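Local coordinates for protein serine protease inhibitor 2 (PDB 3PZF) that inhibits clip-domain serine proteases by forming a covalent complex, and so holds back phenoloxidase activation and melanization in the mosquito hemolymph, at residues Thr190-Glu195 / Pro238-Lys243; Gln221-Asn226 / Met276-Val281; Lys243-Phe248 / Glu379-Gly384; Val283-Phe288 / Ile339-Leu344. All blocks are in the same frame, centred on the assembly; numbering follows the deposited sequence.

Interaction 1 (Thr190-Glu195 / Pro238-Lys243)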
# COMPACT_ATOMS: atom_id res chain seq x y z
N THR A 190 -0.79 4.42 19.76
CA THR A 190 -0.81 3.99 21.15
C THR A 190 -0.13 5.08 22.02
O THR A 190 -0.55 5.36 23.14
CB THR A 190 -0.08 2.66 21.30
OG1 THR A 190 -0.67 1.70 20.41
CG2 THR A 190 -0.15 2.17 22.75
N TYR A 191 0.89 5.71 21.47
CA TYR A 191 1.66 6.72 22.21
C TYR A 191 1.63 8.04 21.42
O TYR A 191 2.45 8.27 20.55
CB TYR A 191 3.10 6.25 22.42
CG TYR A 191 3.16 4.94 23.19
CD1 TYR A 191 2.81 4.91 24.54
CD2 TYR A 191 3.50 3.76 22.56
CE1 TYR A 191 2.83 3.73 25.25
CE2 TYR A 191 3.52 2.56 23.28
CZ TYR A 191 3.19 2.56 24.62
OH TYR A 191 3.21 1.38 25.32
N PRO A 192 0.64 8.88 21.70
CA PRO A 192 0.53 10.09 20.85
C PRO A 192 1.63 11.09 21.21
O PRO A 192 2.11 11.08 22.35
CB PRO A 192 -0.84 10.66 21.24
CG PRO A 192 -1.14 10.09 22.61
CD PRO A 192 -0.49 8.72 22.62
N PHE A 193 2.01 11.93 20.25
CA PHE A 193 2.94 13.04 20.53
C PHE A 193 2.29 14.20 21.24
O PHE A 193 1.13 14.52 20.98
CB PHE A 193 3.51 13.56 19.21
CG PHE A 193 4.34 12.55 18.47
CD1 PHE A 193 5.74 12.62 18.54
CD2 PHE A 193 3.76 11.52 17.74
CE1 PHE A 193 6.52 11.72 17.85
CE2 PHE A 193 4.54 10.61 17.06
CZ PHE A 193 5.94 10.69 17.13
N PRO A 194 3.05 14.88 22.11
CA PRO A 194 2.55 16.15 22.64
C PRO A 194 2.28 17.10 21.47
O PRO A 194 3.01 17.06 20.48
CB PRO A 194 3.71 16.67 23.48
CG PRO A 194 4.59 15.51 23.74
CD PRO A 194 4.41 14.56 22.60
N GLU A 195 1.24 17.93 21.56
CA GLU A 195 0.97 18.90 20.52
C GLU A 195 1.70 20.21 20.83
O GLU A 195 1.54 20.77 21.91
CB GLU A 195 -0.54 19.15 20.40
CG GLU A 195 -1.32 17.98 19.79
CD GLU A 195 -2.83 18.13 19.91
OE1 GLU A 195 -3.55 17.52 19.09
OE2 GLU A 195 -3.30 18.83 20.84
N PRO A 238 3.37 1.90 17.19
CA PRO A 238 2.14 1.10 17.12
C PRO A 238 0.88 1.96 17.11
O PRO A 238 0.87 3.03 17.70
CB PRO A 238 2.20 0.29 18.42
CG PRO A 238 3.00 1.16 19.36
CD PRO A 238 4.05 1.75 18.49
N TYR A 239 -0.18 1.47 16.46
CA TYR A 239 -1.50 2.06 16.60
C TYR A 239 -2.34 1.27 17.60
O TYR A 239 -2.12 0.08 17.79
CB TYR A 239 -2.23 2.03 15.24
CG TYR A 239 -1.64 2.90 14.16
CD1 TYR A 239 -1.96 4.26 14.07
CD2 TYR A 239 -0.80 2.36 13.20
CE1 TYR A 239 -1.44 5.05 13.06
CE2 TYR A 239 -0.29 3.15 12.17
CZ TYR A 239 -0.61 4.49 12.11
OH TYR A 239 -0.10 5.27 11.10
N ARG A 240 -3.35 1.91 18.20
CA ARG A 240 -4.26 1.21 19.10
C ARG A 240 -5.02 0.14 18.32
O ARG A 240 -5.35 0.32 17.15
CB ARG A 240 -5.26 2.18 19.73
CG ARG A 240 -4.58 3.26 20.57
CD ARG A 240 -5.55 4.01 21.45
NE ARG A 240 -4.82 5.05 22.18
CZ ARG A 240 -4.15 4.85 23.32
NH1 ARG A 240 -4.13 3.65 23.89
NH2 ARG A 240 -3.50 5.87 23.89
N GLY A 241 -5.29 -0.98 18.98
CA GLY A 241 -6.02 -2.07 18.35
C GLY A 241 -5.29 -3.41 18.39
O GLY A 241 -5.85 -4.43 17.99
N ASN A 242 -4.04 -3.39 18.85
CA ASN A 242 -3.17 -4.57 18.90
C ASN A 242 -3.06 -5.27 17.57
O ASN A 242 -3.04 -6.51 17.51
CB ASN A 242 -3.66 -5.58 19.94
CG ASN A 242 -3.51 -5.06 21.35
OD1 ASN A 242 -4.46 -5.09 22.14
ND2 ASN A 242 -2.32 -4.57 21.69
N LYS A 243 -2.99 -4.50 16.49
CA LYS A 243 -2.89 -5.11 15.17
C LYS A 243 -1.93 -4.42 14.24
O LYS A 243 -1.15 -5.09 13.56
CB LYS A 243 -4.25 -5.19 14.50
CG LYS A 243 -4.14 -5.69 13.08
CD LYS A 243 -5.36 -6.50 12.68
CE LYS A 243 -5.47 -7.77 13.48
NZ LYS A 243 -6.82 -8.35 13.30
O HOH W 1 2.52 4.77 19.24

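Interaction 2 (Gln221-Asn226 / Met276-Val281)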
# COMPACT_ATOMS: atom_id res chain seq x y z
N GLN A 221 9.08 4.63 24.91
CA GLN A 221 9.66 3.30 24.81
C GLN A 221 9.16 2.68 23.51
O GLN A 221 7.96 2.44 23.37
CB GLN A 221 9.19 2.45 25.99
CG GLN A 221 9.52 3.06 27.35
CD GLN A 221 10.96 2.83 27.80
OE1 GLN A 221 11.32 3.15 28.94
NE2 GLN A 221 11.79 2.27 26.92
N PHE A 222 10.06 2.46 22.56
CA PHE A 222 9.67 1.92 21.26
C PHE A 222 10.68 0.88 20.77
O PHE A 222 11.86 0.99 21.03
CB PHE A 222 9.63 3.03 20.20
CG PHE A 222 8.76 4.21 20.57
CD1 PHE A 222 7.37 4.12 20.43
CD2 PHE A 222 9.32 5.40 21.01
CE1 PHE A 222 6.55 5.21 20.77
CE2 PHE A 222 8.52 6.48 21.36
CZ PHE A 222 7.14 6.39 21.22
N TYR A 223 10.21 -0.09 20.01
CA TYR A 223 11.12 -0.96 19.28
C TYR A 223 11.93 -0.12 18.30
O TYR A 223 11.38 0.69 17.53
CB TYR A 223 10.38 -2.08 18.56
CG TYR A 223 9.92 -3.17 19.49
CD1 TYR A 223 10.68 -4.32 19.67
CD2 TYR A 223 8.73 -3.06 20.20
CE1 TYR A 223 10.27 -5.32 20.52
CE2 TYR A 223 8.30 -4.06 21.06
CZ TYR A 223 9.09 -5.18 21.22
OH TYR A 223 8.68 -6.20 22.04
N TYR A 224 13.24 -0.35 18.32
CA TYR A 224 14.18 0.52 17.65
C TYR A 224 15.47 -0.25 17.39
O TYR A 224 15.86 -1.14 18.17
CB TYR A 224 14.47 1.73 18.55
CG TYR A 224 15.68 2.49 18.12
CD1 TYR A 224 15.62 3.44 17.11
CD2 TYR A 224 16.92 2.23 18.70
CE1 TYR A 224 16.74 4.11 16.70
CE2 TYR A 224 18.05 2.90 18.30
CZ TYR A 224 17.95 3.85 17.31
OH TYR A 224 19.09 4.49 16.90
N ASP A 225 16.15 0.08 16.31
CA ASP A 225 17.55 -0.35 16.16
C ASP A 225 18.23 0.57 15.17
O ASP A 225 17.58 1.12 14.29
CB ASP A 225 17.65 -1.83 15.69
CG ASP A 225 19.09 -2.37 15.77
OD1 ASP A 225 19.80 -2.05 16.74
OD2 ASP A 225 19.53 -3.05 14.83
N ASN A 226 19.54 0.74 15.31
CA ASN A 226 20.32 1.36 14.26
C ASN A 226 20.95 0.24 13.48
O ASN A 226 21.87 -0.45 13.96
CB ASN A 226 21.39 2.29 14.83
CG ASN A 226 22.07 3.15 13.76
OD1 ASN A 226 23.07 3.82 14.06
ND2 ASN A 226 21.56 3.14 12.54
N MET A 276 15.41 -5.32 16.20
CA MET A 276 14.84 -4.23 16.98
C MET A 276 14.45 -4.71 18.36
O MET A 276 13.91 -5.77 18.51
CB MET A 276 13.59 -3.66 16.26
CG MET A 276 13.94 -3.07 14.91
SD MET A 276 12.45 -2.63 13.96
CE MET A 276 11.96 -1.12 14.85
N GLU A 277 14.71 -3.90 19.38
CA GLU A 277 14.20 -4.19 20.70
C GLU A 277 13.72 -2.91 21.36
O GLU A 277 14.04 -1.81 20.92
CB GLU A 277 15.27 -4.89 21.56
CG GLU A 277 16.56 -4.10 21.70
CD GLU A 277 17.64 -4.88 22.44
OE1 GLU A 277 17.34 -5.99 22.95
OE2 GLU A 277 18.80 -4.40 22.50
N GLU A 278 12.92 -3.04 22.41
CA GLU A 278 12.41 -1.86 23.11
C GLU A 278 13.53 -1.04 23.72
O GLU A 278 14.32 -1.53 24.54
CB GLU A 278 11.43 -2.26 24.21
CG GLU A 278 10.06 -2.65 23.73
CD GLU A 278 9.01 -2.48 24.82
OE1 GLU A 278 9.32 -1.82 25.84
OE2 GLU A 278 7.89 -3.01 24.66
N ASN A 279 13.56 0.23 23.35
CA ASN A 279 14.56 1.18 23.84
C ASN A 279 13.87 2.49 24.25
O ASN A 279 12.77 2.79 23.78
CB ASN A 279 15.53 1.54 22.70
CG ASN A 279 16.60 0.49 22.46
OD1 ASN A 279 16.45 -0.41 21.60
ND2 ASN A 279 17.71 0.62 23.17
N GLU A 280 14.51 3.28 25.11
CA GLU A 280 14.07 4.66 25.29
C GLU A 280 14.51 5.42 24.05
O GLU A 280 15.69 5.36 23.69
CB GLU A 280 14.73 5.26 26.53
CG GLU A 280 13.89 5.14 27.77
CD GLU A 280 12.71 6.10 27.75
OE1 GLU A 280 12.87 7.22 27.21
OE2 GLU A 280 11.63 5.73 28.25
N VAL A 281 13.60 6.12 23.37
CA VAL A 281 13.96 6.81 22.15
C VAL A 281 13.33 8.18 22.14
O VAL A 281 12.17 8.32 22.51
CB VAL A 281 13.46 6.09 20.89
CG1 VAL A 281 14.05 6.73 19.60
CG2 VAL A 281 13.78 4.59 20.96

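Interaction 3 (Lys243-Phe248 / Glu379-Gly384)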
# COMPACT_ATOMS: atom_id res chain seq x y z
N LYS A 243 -2.99 -4.50 16.49
CA LYS A 243 -2.89 -5.11 15.17
C LYS A 243 -1.93 -4.42 14.24
O LYS A 243 -1.15 -5.09 13.56
CB LYS A 243 -4.25 -5.19 14.50
CG LYS A 243 -4.14 -5.69 13.08
CD LYS A 243 -5.36 -6.50 12.68
CE LYS A 243 -5.47 -7.77 13.48
NZ LYS A 243 -6.82 -8.35 13.30
N LEU A 244 -1.99 -3.09 14.18
CA LEU A 244 -1.26 -2.34 13.18
C LEU A 244 -0.13 -1.53 13.82
O LEU A 244 -0.24 -1.08 14.96
CB LEU A 244 -2.18 -1.35 12.46
CG LEU A 244 -3.35 -2.00 11.71
CD1 LEU A 244 -4.17 -0.89 11.09
CD2 LEU A 244 -2.84 -2.96 10.64
N ALA A 245 0.95 -1.34 13.06
CA ALA A 245 2.02 -0.42 13.49
C ALA A 245 2.64 0.24 12.28
O ALA A 245 2.59 -0.32 11.20
CB ALA A 245 3.09 -1.21 14.28
N MET A 246 3.19 1.46 12.41
CA MET A 246 3.93 2.07 11.32
C MET A 246 5.40 1.94 11.61
O MET A 246 5.87 2.29 12.69
CB MET A 246 3.58 3.55 11.11
CG MET A 246 4.37 4.18 9.94
SD MET A 246 3.82 5.88 9.49
CE MET A 246 2.35 5.58 8.50
N TYR A 247 6.15 1.45 10.63
CA TYR A 247 7.60 1.40 10.75
C TYR A 247 8.24 2.49 9.92
O TYR A 247 7.72 2.85 8.86
CB TYR A 247 8.13 0.06 10.26
CG TYR A 247 8.00 -1.10 11.23
CD1 TYR A 247 6.83 -1.87 11.26
CD2 TYR A 247 9.05 -1.44 12.10
CE1 TYR A 247 6.72 -2.96 12.16
CE2 TYR A 247 8.93 -2.53 12.97
CZ TYR A 247 7.77 -3.27 13.00
OH TYR A 247 7.71 -4.37 13.88
N PHE A 248 9.35 3.06 10.42
CA PHE A 248 10.09 4.11 9.72
C PHE A 248 11.50 3.61 9.53
O PHE A 248 12.12 3.14 10.49
CB PHE A 248 10.13 5.40 10.56
CG PHE A 248 8.75 5.95 10.88
CD1 PHE A 248 8.20 6.96 10.11
CD2 PHE A 248 8.00 5.41 11.92
CE1 PHE A 248 6.93 7.44 10.38
CE2 PHE A 248 6.72 5.90 12.19
CZ PHE A 248 6.19 6.92 11.43
N GLU A 379 2.06 -2.22 8.81
CA GLU A 379 1.93 -3.68 8.72
C GLU A 379 0.88 -4.19 9.70
O GLU A 379 0.70 -3.62 10.77
CB GLU A 379 3.31 -4.27 8.99
CG GLU A 379 3.40 -5.65 9.57
CD GLU A 379 4.86 -6.00 9.78
OE1 GLU A 379 5.62 -5.90 8.80
OE2 GLU A 379 5.25 -6.33 10.92
N ASP A 380 0.18 -5.24 9.29
CA ASP A 380 -0.64 -6.08 10.17
C ASP A 380 0.34 -6.98 10.93
O ASP A 380 0.96 -7.85 10.34
CB ASP A 380 -1.63 -6.89 9.32
CG ASP A 380 -2.52 -7.82 10.15
OD1 ASP A 380 -2.12 -8.19 11.28
OD2 ASP A 380 -3.62 -8.17 9.67
N GLU A 381 0.54 -6.72 12.21
CA GLU A 381 1.60 -7.39 12.95
C GLU A 381 1.20 -8.80 13.36
O GLU A 381 2.01 -9.51 13.94
CB GLU A 381 1.97 -6.60 14.19
CG GLU A 381 2.46 -5.20 13.82
CD GLU A 381 3.14 -4.55 14.98
OE1 GLU A 381 4.38 -4.41 14.91
OE2 GLU A 381 2.45 -4.24 15.97
N THR A 382 -0.04 -9.19 13.09
CA THR A 382 -0.46 -10.57 13.40
C THR A 382 -0.14 -11.51 12.25
O THR A 382 0.05 -12.72 12.46
CB THR A 382 -1.95 -10.71 13.76
OG1 THR A 382 -2.76 -10.50 12.59
CG2 THR A 382 -2.37 -9.76 14.88
N LEU A 383 -0.03 -10.97 11.04
CA LEU A 383 0.14 -11.79 9.85
C LEU A 383 1.27 -11.37 8.93
O LEU A 383 1.59 -12.11 7.98
CB LEU A 383 -1.16 -11.82 9.06
CG LEU A 383 -2.30 -12.55 9.78
CD1 LEU A 383 -3.63 -12.30 9.10
CD2 LEU A 383 -2.02 -14.04 9.86
N GLY A 384 1.85 -10.19 9.17
CA GLY A 384 2.97 -9.71 8.38
C GLY A 384 2.60 -8.86 7.17
O GLY A 384 3.47 -8.43 6.42
O HOH W 2 5.86 -6.05 13.39

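Interaction 4 (Val283-Phe288 / Ile339-Leu344)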
# COMPACT_ATOMS: atom_id res chain seq x y z
N VAL A 283 11.98 10.70 19.61
CA VAL A 283 11.52 10.59 18.24
C VAL A 283 11.08 11.95 17.75
O VAL A 283 10.24 12.59 18.38
CB VAL A 283 10.26 9.67 18.14
CG1 VAL A 283 9.68 9.67 16.72
CG2 VAL A 283 10.61 8.24 18.59
N THR A 284 11.68 12.39 16.64
CA THR A 284 11.23 13.59 15.92
C THR A 284 10.83 13.17 14.51
O THR A 284 11.64 12.57 13.79
CB THR A 284 12.38 14.64 15.80
OG1 THR A 284 12.81 15.03 17.10
CG2 THR A 284 11.88 15.91 15.04
N LEU A 285 9.59 13.50 14.12
CA LEU A 285 9.04 13.14 12.80
C LEU A 285 8.37 14.36 12.20
O LEU A 285 7.73 15.13 12.93
CB LEU A 285 7.98 12.06 12.90
CG LEU A 285 8.50 10.65 13.25
CD1 LEU A 285 7.29 9.78 13.48
CD2 LEU A 285 9.31 10.12 12.08
N PRO A 286 8.51 14.52 10.89
CA PRO A 286 7.77 15.60 10.24
C PRO A 286 6.35 15.15 10.00
O PRO A 286 6.14 13.98 9.65
CB PRO A 286 8.50 15.79 8.91
CG PRO A 286 9.07 14.42 8.60
CD PRO A 286 9.41 13.81 9.95
N LYS A 287 5.38 16.02 10.20
CA LYS A 287 4.00 15.69 9.89
C LYS A 287 3.83 15.73 8.37
O LYS A 287 4.51 16.49 7.67
CB LYS A 287 3.06 16.66 10.60
CG LYS A 287 3.10 16.48 12.13
CD LYS A 287 2.08 17.34 12.87
CE LYS A 287 2.60 18.77 13.05
NZ LYS A 287 1.64 19.64 13.81
N PHE A 288 2.93 14.89 7.85
CA PHE A 288 2.64 14.92 6.42
C PHE A 288 1.25 14.45 6.12
O PHE A 288 0.66 13.64 6.86
CB PHE A 288 3.68 14.13 5.60
CG PHE A 288 3.88 12.68 6.05
CD1 PHE A 288 4.97 12.31 6.85
CD2 PHE A 288 2.98 11.70 5.65
CE1 PHE A 288 5.17 10.95 7.23
CE2 PHE A 288 3.16 10.35 6.05
CZ PHE A 288 4.26 9.98 6.85
N ILE A 339 -2.37 9.19 2.85
CA ILE A 339 -1.79 8.88 4.17
C ILE A 339 -1.58 10.21 4.86
O ILE A 339 -1.25 11.20 4.22
CB ILE A 339 -0.46 8.14 4.05
CG1 ILE A 339 0.06 7.66 5.43
CG2 ILE A 339 0.58 9.00 3.31
CD1 ILE A 339 -0.82 6.56 6.12
N THR A 340 -1.82 10.22 6.17
CA THR A 340 -1.59 11.38 7.02
C THR A 340 -0.93 10.88 8.29
O THR A 340 -1.29 9.81 8.79
CB THR A 340 -2.92 12.01 7.41
OG1 THR A 340 -3.63 12.39 6.22
CG2 THR A 340 -2.69 13.26 8.31
N ILE A 341 0.07 11.58 8.80
CA ILE A 341 0.43 11.38 10.20
C ILE A 341 0.46 12.74 10.90
O ILE A 341 0.95 13.75 10.34
CB ILE A 341 1.79 10.60 10.45
CG1 ILE A 341 3.01 11.42 10.01
CG2 ILE A 341 1.75 9.19 9.78
CD1 ILE A 341 4.36 10.79 10.37
N ASN A 342 -0.08 12.77 12.11
CA ASN A 342 0.09 13.89 13.01
C ASN A 342 0.33 13.41 14.46
O ASN A 342 0.66 12.25 14.68
CB ASN A 342 -1.10 14.86 12.91
CG ASN A 342 -2.39 14.27 13.43
OD1 ASN A 342 -2.42 13.17 13.96
ND2 ASN A 342 -3.47 15.04 13.32
N GLU A 343 0.16 14.30 15.44
CA GLU A 343 0.46 13.93 16.83
C GLU A 343 -0.42 12.80 17.36
O GLU A 343 -0.03 12.10 18.28
CB GLU A 343 0.24 15.13 17.74
CG GLU A 343 1.26 16.25 17.51
CD GLU A 343 0.86 17.22 16.41
OE1 GLU A 343 -0.16 17.01 15.70
OE2 GLU A 343 1.59 18.20 16.26
N LEU A 344 -1.62 12.68 16.83
CA LEU A 344 -2.57 11.74 17.39
C LEU A 344 -2.61 10.44 16.62
O LEU A 344 -3.08 9.42 17.16
CB LEU A 344 -3.97 12.34 17.42
CG LEU A 344 -4.06 13.66 18.19
CD1 LEU A 344 -5.51 14.09 18.28
CD2 LEU A 344 -3.44 13.50 19.59
O HOH W 3 -1.49 18.59 13.97

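Interaction 1 (Thr190-Glu195 / Pro238-Lys243)
With chi1 at -56°, T190 swings its hydroxyl beside its own backbone N, and there OG1 comes 3.3 Å from Y239 C, the carbonyl carbon of the peptide leading to R240. R240 starts out in a similar way (chi1 -60°), then runs extended from CG to NE, which carries its guanidinium back over the T190 backbone. The grip itself is made by one carbonyl. P238 O accepts a nearly straight bond from T190 N (3.0 Å, 169°), a weak one from T190 OG1, and a third from a water that in turn accepts from Y191 N at 2.9 Å. In serpin terms this is the breach region of sheet A, where the segment leaving strand 177-188 meets the hairpin loop between strands 232-238 and 244-251 of sheet B. T190 O sits over one face of the R240 guanidinium, 3.1 Å from NH2 but badly angled for a bond; the arginine instead makes a salt bridge through NH1 with E353, between the hinge and the probable reactive bond. P238 adds apolar packing: its CG lies 3.9 Å from T190 CB and 4.2 Å from Y191 CD2.

Interaction 2 (Gln221-Asn226 / Met276-Val281)
F222 with N279 and Y224 with E277 form the hydrogen-bonded pairs of an antiparallel junction in the serpin fold, where sheets B and C meet, and Y223 with E278 forms a non-hydrogen-bonded pair between them. The local axes of the strands make an angle of 107° and approach to 4.2 Å, far from the 180° of a flat antiparallel pair. Four backbone bonds hold them; the F222 N to N279 O bond, 3.0 Å long, lies in the carbonyl plane, whereas N279 N reaches F222 O from well above that plane. Segment 221-226 is also paired with strand 232-238 of sheet B, Y223 with R236 and D225 with I234, and the other segment is flanked by strand 366-369.

On the face carrying Q221, Y223 and E278, the extended glutamate chain crosses the tyrosine ring: E278 CG stands over one ring face, 3.8 Å from its centroid, in a CH-pi contact. M276 O meets the same ring at its edge, in plane. Next along, the bent chains of Q221 and E280 bring amide and carboxylate together with their planes almost perpendicular, OE1 of Q221 lying 2.7 Å from OE2 of E280. By F222 and Y224, V281 supplies apolar packing: its CG2 is 3.8 Å from Y224 CB and its CB is at the edge of the F222 ring; Y224 OH goes on to bond Q233. The bent M276 side chain (chi3 75°) sets its CE 3.3 Å from Y223 O.

Interaction 3 (Lys243-Phe248 / Glu379-Gly384)
Sheet B of the serpin fold is joined here through two of its central strands, 244-251 and 374-380, at the point where the second turns back toward strand 386-392. A245 and E379 form a hydrogen-bonded antiparallel pair, A245 N giving to E379 O and E379 N to A245 O. The pairing outlasts the regular strand by one step: E381 N donates to K243 O at 2.7 Å, with an N-H...O angle of 173°, nearly along the C=O axis. L244 and D380 form the non-hydrogen-bonded pair between, with L244 CD2 3.8 Å from D380 CA.

The turn that follows is an Asx turn. D380 OD1 accepts from both T382 N and T382 OG1, the hydroxyl arriving on the syn side at 2.7 Å, while G384 N closes the bend onto D380 O. K243 drapes its aliphatic chain across this acid, CG 3.7 Å from OD1 of D380, on the way to S96 O in helix 83-98; S96 OG also bonds OD2 of D380.

On the face of A245 and E379 the chemistry changes. The E381 chain, extended beyond CG, comes in over the alanine, its CD 3.4 Å from A245 CB. A water then gathers three side chains: it accepts from Y247 OH in the plane of the ring and donates to E379 OE2 (2.6 Å) and E381 OE1 (2.7 Å). Both carboxylates also have arginine partners, R21 for E379 and R236 for E381, which probably offset the crowding of negative charge in this buried corner.

Interaction 4 (Val283-Phe288 / Ile339-Leu344)
L285 makes the first, light touch, its CD1 4.4 Å from I341 CD1. P286 contributes through its backbone: its carbonyl O is 3.7 Å from I341 CD1 and is buried without a polar partner. At K287 the contact becomes ionic. The chain passes over I341 O and N342, bends at chi3, and delivers NZ to E343 OE2 at 2.8 Å, a salt bridge made on the syn side of the carboxylate and only 18° out of its plane. A water donating to the other oxygen, E343 OE1, also accepts weakly from NZ.

F288 completes the segment as the hydrogen-bonded partner of I341: I341 N gives to F288 O at 2.9 Å, and the return bond is weak. Both side chains take the position between backbone N and carbonyl carbon (chi1 54° and 68°), which lays I341 CG1 over one face of the F288 ring, 3.7 Å from its centroid. I341 CD1 is modelled unusually close to F288 CE1, 3.2 Å, a tight spot whose exact distance is doubtful. I339 CG2 lies at the ring's edge, 4.0 Å from CE2.

Beyond I341, N342 OD1 accepts from L344 N in an Asx turn that leads into the hinge required for protease binding. This is the breach of sheet A: strand 332-341 stands between 277-295 and 177-188, sheet B lies behind with F376 against F288 and M246 against I341, and M216 of strand 211-227 packs on K287.

Overall arrangement
Following the chain, 190-195 opens interaction 1 and 221-226 opens interaction 2 before 238-243 closes the first, so these two cross. Interaction 3 begins at K243, the residue it shares with interaction 1, and crosses interaction 2, which closes at 276-281. Strand 277-295 then passes from sheet C into sheet A, where 283-288 opens interaction 4. That loop shuts at 339-344 and is nested inside interaction 3, closed last by 379-384. The contacts also meet in space: F193 N probably bonds E343 O between interactions 1 and 4, F222 packs on V283, and M246 and F248 reach I341. Together the contacts tie sheets A, B and C, with interaction 4 reaching the start of the hinge.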